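PDB 5MMD: metallo-beta-lactamase 1 from Acinetobacter baumannii, which probably hydrolyses beta-lactam antibiotics to substituted beta-amino acids with the help of bound zinc, as a class B metallo-beta-lactamase. Local coordinates for residues Asp49-Val61 with Thr84-Thr96. Numbering follows the deposited sequence.
Sequences DTPWSESDTEKLV and TAGIKWLNGKSIT
Trp89 presses its indole against one side of helix 54-66 as a knob set into the hole formed by Glu54, Thr57, Glu58 and Val61. With CG anti to the backbone N (chi1 -178°), the ring is carried out from helix 87-92 onto its neighbour. Glu58 lies over one face: its CA stands 4.0 Å from the centroid of the Trp89 six-membered ring, a CH-pi contact, with CB offset toward the rim of the same face. Lys93 CG lies against the opposite face, so the indole is sandwiched between aliphatic carbons. Val61 closes the far end of the six-membered ring, its CG2 3.6 Å from Trp89 CZ3, while the extended Glu54 chain crosses at about a right angle and brings CG to CD1 of the pyrrole part.

In the alphabeta/betaalpha sandwich of the metallo-beta-lactamase fold, helices cover the outer faces of the two central sheets, and these two belong to that layer; here the axes of the short segments cross at -49°, and Val61, Leu90 and Ile95 also reach strand 70-75. Nearer the zinc site, the loop leading into helix 54-66 meets the type I turn Thr84-Ile87. Thr50 OG1 accepts a nearly straight hydrogen bond from Gly86 N (3.0 Å, 166°) and donates to Pro51 O; the one buried hydroxyl thereby joins the turn to the loop 50-53. Its methyl CG2 slides past Leu90 CD1 at 3.8 Å. Close approach continues at Gly86, whose CA lies 3.2 Å from Thr57 OG1; that hydroxyl is itself committed to Ser53 O. Ala85 CB, 3.4 Å from Trp52 C, packs on the backbone of the residue whose indole touches the zinc ligand Asp82.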
loop_
_atom_site.group_PDB
_atom_site.type_symbol
_atom_site.label_atom_id
_atom_site.label_comp_id
_atom_site.label_asym_id
_atom_site.label_seq_id
_atom_site.Cartn_x
_atom_site.Cartn_y
_atom_site.Cartn_z
ATOM N N ASP A 49 -4.497 2.157 -0.504
ATOM C CA ASP A 49 -4.469 1.208 -1.645
ATOM C C ASP A 49 -5.847 0.656 -1.940
ATOM O O ASP A 49 -6.591 0.284 -1.029
ATOM C CB ASP A 49 -3.450 0.099 -1.407
ATOM C CG ASP A 49 -2.053 0.582 -1.664
ATOM O OD1 ASP A 49 -1.952 1.640 -2.302
ATOM O OD2 ASP A 49 -1.078 -0.039 -1.214
ATOM N N THR A 50 -6.230 0.687 -3.221
ATOM C CA THR A 50 -7.501 0.124 -3.583
ATOM C C THR A 50 -7.417 -1.400 -3.541
ATOM O O THR A 50 -6.343 -1.979 -3.554
ATOM C CB THR A 50 -7.972 0.539 -4.996
ATOM O OG1 THR A 50 -7.229 -0.214 -5.982
ATOM C CG2 THR A 50 -7.795 2.031 -5.247
ATOM N N PRO A 51 -8.567 -2.043 -3.453
ATOM C CA PRO A 51 -8.627 -3.491 -3.694
ATOM C C PRO A 51 -8.219 -3.814 -5.143
ATOM O O PRO A 51 -8.092 -2.913 -5.968
ATOM C CB PRO A 51 -10.098 -3.819 -3.411
ATOM C CG PRO A 51 -10.484 -2.857 -2.334
ATOM C CD PRO A 51 -9.782 -1.551 -2.789
ATOM N N TRP A 52 -8.031 -5.093 -5.436
ATOM C CA TRP A 52 -7.562 -5.572 -6.719
ATOM C C TRP A 52 -8.616 -5.610 -7.808
ATOM O O TRP A 52 -8.368 -6.188 -8.858
ATOM C CB TRP A 52 -7.012 -6.993 -6.568
ATOM C CG TRP A 52 -5.823 -7.340 -7.385
ATOM C CD1 TRP A 52 -5.491 -6.886 -8.628
ATOM C CD2 TRP A 52 -4.792 -8.256 -7.006
ATOM N NE1 TRP A 52 -4.316 -7.472 -9.053
ATOM C CE2 TRP A 52 -3.856 -8.305 -8.066
ATOM C CE3 TRP A 52 -4.576 -9.045 -5.872
ATOM C CZ2 TRP A 52 -2.715 -9.125 -8.031
ATOM C CZ3 TRP A 52 -3.442 -9.831 -5.816
ATOM C CH2 TRP A 52 -2.510 -9.862 -6.896
ATOM N N SER A 53 -9.787 -5.030 -7.586
ATOM C CA SER A 53 -10.841 -5.037 -8.612
ATOM C C SER A 53 -11.840 -3.909 -8.400
ATOM O O SER A 53 -11.991 -3.391 -7.273
ATOM C CB SER A 53 -11.584 -6.383 -8.635
ATOM O OG SER A 53 -12.471 -6.541 -7.522
ATOM N N GLU A 54 -12.492 -3.514 -9.489
ATOM C CA GLU A 54 -13.562 -2.522 -9.437
ATOM C C GLU A 54 -14.671 -3.001 -8.509
ATOM O O GLU A 54 -15.149 -2.254 -7.635
ATOM C CB GLU A 54 -14.093 -2.273 -10.838
ATOM C CG GLU A 54 -15.216 -1.296 -10.920
ATOM C CD GLU A 54 -15.573 -0.957 -12.351
ATOM O OE1 GLU A 54 -14.673 -0.567 -13.135
ATOM O OE2 GLU A 54 -16.770 -1.093 -12.674
ATOM N N SER A 55 -15.073 -4.257 -8.702
ATOM C CA SER A 55 -16.123 -4.847 -7.876
ATOM C C SER A 55 -15.789 -4.701 -6.394
ATOM O O SER A 55 -16.613 -4.226 -5.609
ATOM C CB SER A 55 -16.316 -6.330 -8.205
ATOM O OG SER A 55 -17.333 -6.895 -7.369
ATOM N N ASP A 56 -14.591 -5.134 -6.007
ATOM C CA ASP A 56 -14.239 -5.121 -4.594
ATOM C C ASP A 56 -13.984 -3.691 -4.077
ATOM O O ASP A 56 -14.144 -3.446 -2.898
ATOM C CB ASP A 56 -13.028 -6.020 -4.329
ATOM C CG ASP A 56 -13.383 -7.494 -4.417
ATOM O OD1 ASP A 56 -14.495 -7.863 -4.006
ATOM O OD2 ASP A 56 -12.582 -8.267 -4.939
ATOM N N THR A 57 -13.607 -2.767 -4.948
ATOM C CA THR A 57 -13.455 -1.372 -4.551
ATOM C C THR A 57 -14.850 -0.845 -4.217
ATOM O O THR A 57 -15.044 -0.273 -3.155
ATOM C CB THR A 57 -12.772 -0.494 -5.625
ATOM O OG1 THR A 57 -11.427 -0.944 -5.810
ATOM C CG2 THR A 57 -12.742 0.997 -5.178
ATOM N N GLU A 58 -15.837 -1.096 -5.079
ATOM C CA GLU A 58 -17.217 -0.729 -4.736
ATOM C C GLU A 58 -17.657 -1.383 -3.432
ATOM O O GLU A 58 -18.322 -0.727 -2.613
ATOM C CB GLU A 58 -18.230 -1.095 -5.835
ATOM C CG GLU A 58 -19.677 -0.747 -5.401
ATOM C CD GLU A 58 -20.426 -1.899 -4.691
ATOM O OE1 GLU A 58 -19.994 -3.069 -4.826
ATOM O OE2 GLU A 58 -21.447 -1.653 -3.976
ATOM N N LYS A 59 -17.306 -2.655 -3.219
ATOM C CA LYS A 59 -17.711 -3.330 -1.990
ATOM C C LYS A 59 -17.113 -2.668 -0.761
ATOM O O LYS A 59 -17.753 -2.646 0.308
ATOM C CB LYS A 59 -17.310 -4.823 -2.002
ATOM C CG LYS A 59 -18.092 -5.654 -2.971
ATOM C CD LYS A 59 -17.605 -7.122 -2.949
ATOM C CE LYS A 59 -18.550 -8.044 -3.692
ATOM N NZ LYS A 59 -18.551 -7.810 -5.159
ATOM N N LEU A 60 -15.895 -2.160 -0.899
ATOM C CA LEU A 60 -15.183 -1.549 0.212
ATOM C C LEU A 60 -15.833 -0.222 0.553
ATOM O O LEU A 60 -16.090 0.083 1.717
ATOM C CB LEU A 60 -13.702 -1.376 -0.126
ATOM C CG LEU A 60 -12.829 -0.767 0.983
ATOM C CD1 LEU A 60 -12.710 -1.638 2.229
ATOM C CD2 LEU A 60 -11.430 -0.382 0.392
ATOM N N VAL A 61 -16.156 0.529 -0.480
ATOM C CA VAL A 61 -16.764 1.836 -0.322
ATOM C C VAL A 61 -18.138 1.676 0.280
ATOM O O VAL A 61 -18.523 2.455 1.151
ATOM C CB VAL A 61 -16.831 2.599 -1.669
ATOM C CG1 VAL A 61 -17.699 3.819 -1.552
ATOM C CG2 VAL A 61 -15.433 2.993 -2.051
ATOM N N THR A 84 -4.082 -0.144 -7.396
ATOM C CA THR A 84 -4.675 0.906 -8.208
ATOM C C THR A 84 -5.906 0.462 -8.986
ATOM O O THR A 84 -6.451 1.251 -9.738
ATOM C CB THR A 84 -3.695 1.445 -9.268
ATOM O OG1 THR A 84 -3.315 0.372 -10.153
ATOM C CG2 THR A 84 -2.454 2.088 -8.602
ATOM N N ALA A 85 -6.344 -0.787 -8.852
ATOM C CA ALA A 85 -7.412 -1.259 -9.741
ATOM C C ALA A 85 -8.659 -0.416 -9.607
ATOM O O ALA A 85 -9.426 -0.292 -10.559
ATOM C CB ALA A 85 -7.767 -2.759 -9.497
ATOM N N GLY A 86 -8.896 0.133 -8.426
ATOM C CA GLY A 86 -10.133 0.835 -8.191
ATOM C C GLY A 86 -10.098 2.323 -8.463
ATOM O O GLY A 86 -11.121 2.995 -8.288
ATOM N N ILE A 87 -8.947 2.845 -8.874
ATOM C CA ILE A 87 -8.830 4.287 -9.104
ATOM C C ILE A 87 -9.857 4.828 -10.098
ATOM O O ILE A 87 -10.477 5.854 -9.821
ATOM C CB ILE A 87 -7.454 4.686 -9.571
ATOM C CG1 ILE A 87 -6.488 4.535 -8.403
ATOM C CG2 ILE A 87 -7.511 6.164 -10.091
ATOM C CD1 ILE A 87 -5.090 4.851 -8.669
ATOM N N LYS A 88 -10.074 4.131 -11.213
ATOM C CA LYS A 88 -11.059 4.555 -12.187
ATOM C C LYS A 88 -12.457 4.625 -11.596
ATOM O O LYS A 88 -13.177 5.614 -11.804
ATOM C CB LYS A 88 -11.080 3.633 -13.413
ATOM C CG LYS A 88 -12.157 4.034 -14.436
ATOM C CD LYS A 88 -12.284 3.074 -15.600
ATOM C CE LYS A 88 -11.334 3.425 -16.728
ATOM N NZ LYS A 88 -11.581 2.567 -17.924
ATOM N N TRP A 89 -12.850 3.585 -10.862
ATOM C CA TRP A 89 -14.184 3.565 -10.292
ATOM C C TRP A 89 -14.324 4.723 -9.287
ATOM O O TRP A 89 -15.330 5.417 -9.277
ATOM C CB TRP A 89 -14.487 2.216 -9.639
ATOM C CG TRP A 89 -15.870 2.152 -9.089
ATOM C CD1 TRP A 89 -17.016 1.773 -9.742
ATOM C CD2 TRP A 89 -16.258 2.517 -7.775
ATOM N NE1 TRP A 89 -18.095 1.873 -8.891
ATOM C CE2 TRP A 89 -17.654 2.327 -7.678
ATOM C CE3 TRP A 89 -15.572 3.005 -6.680
ATOM C CZ2 TRP A 89 -18.368 2.607 -6.520
ATOM C CZ3 TRP A 89 -16.291 3.280 -5.512
ATOM C CH2 TRP A 89 -17.674 3.085 -5.456
ATOM N N LEU A 90 -13.288 4.970 -8.504
ATOM C CA LEU A 90 -13.349 5.988 -7.464
ATOM C C LEU A 90 -13.423 7.378 -8.107
ATOM O O LEU A 90 -14.194 8.238 -7.672
ATOM C CB LEU A 90 -12.133 5.885 -6.564
ATOM C CG LEU A 90 -11.997 4.691 -5.615
ATOM C CD1 LEU A 90 -10.585 4.669 -5.020
ATOM C CD2 LEU A 90 -13.048 4.764 -4.538
ATOM N N ASN A 91 -12.611 7.571 -9.140
ATOM C CA ASN A 91 -12.629 8.784 -9.931
ATOM C C ASN A 91 -14.022 9.071 -10.445
ATOM O O ASN A 91 -14.503 10.203 -10.409
ATOM C CB ASN A 91 -11.672 8.665 -11.101
ATOM C CG ASN A 91 -10.243 8.893 -10.705
ATOM O OD1 ASN A 91 -9.947 9.247 -9.562
ATOM N ND2 ASN A 91 -9.338 8.682 -11.641
ATOM N N GLY A 92 -14.657 8.022 -10.958
ATOM C CA GLY A 92 -16.013 8.121 -11.455
ATOM C C GLY A 92 -17.030 8.567 -10.423
ATOM O O GLY A 92 -18.060 9.130 -10.781
ATOM N N LYS A 93 -16.757 8.289 -9.152
ATOM C CA LYS A 93 -17.668 8.630 -8.064
ATOM C C LYS A 93 -17.257 9.941 -7.404
ATOM O O LYS A 93 -17.803 10.326 -6.373
ATOM C CB LYS A 93 -17.708 7.500 -7.031
ATOM C CG LYS A 93 -18.056 6.132 -7.597
ATOM C CD LYS A 93 -19.350 6.120 -8.409
ATOM C CE LYS A 93 -20.570 5.769 -7.567
ATOM N NZ LYS A 93 -21.827 5.798 -8.403
ATOM N N SER A 94 -16.306 10.620 -8.043
ATOM C CA SER A 94 -15.656 11.823 -7.522
ATOM C C SER A 94 -15.188 11.673 -6.069
ATOM O O SER A 94 -15.204 12.613 -5.288
ATOM C CB SER A 94 -16.576 13.019 -7.669
ATOM O OG SER A 94 -16.670 13.326 -9.033
ATOM N N ILE A 95 -14.730 10.471 -5.746
ATOM C CA ILE A 95 -13.920 10.240 -4.570
ATOM C C ILE A 95 -12.457 10.545 -4.897
ATOM O O ILE A 95 -11.860 9.861 -5.719
ATOM C CB ILE A 95 -14.033 8.786 -4.107
ATOM C CG1 ILE A 95 -15.497 8.476 -3.769
ATOM C CG2 ILE A 95 -13.134 8.534 -2.933
ATOM C CD1 ILE A 95 -15.774 7.026 -3.600
ATOM N N THR A 96 -11.867 11.542 -4.246
ATOM C CA THR A 96 -10.484 11.921 -4.543
ATOM C C THR A 96 -9.455 10.787 -4.378
ATOM O O THR A 96 -9.308 10.184 -3.320
ATOM C CB THR A 96 -10.047 13.109 -3.680
ATOM O OG1 THR A 96 -11.013 14.138 -3.817
ATOM C CG2 THR A 96 -8.721 13.632 -4.134
#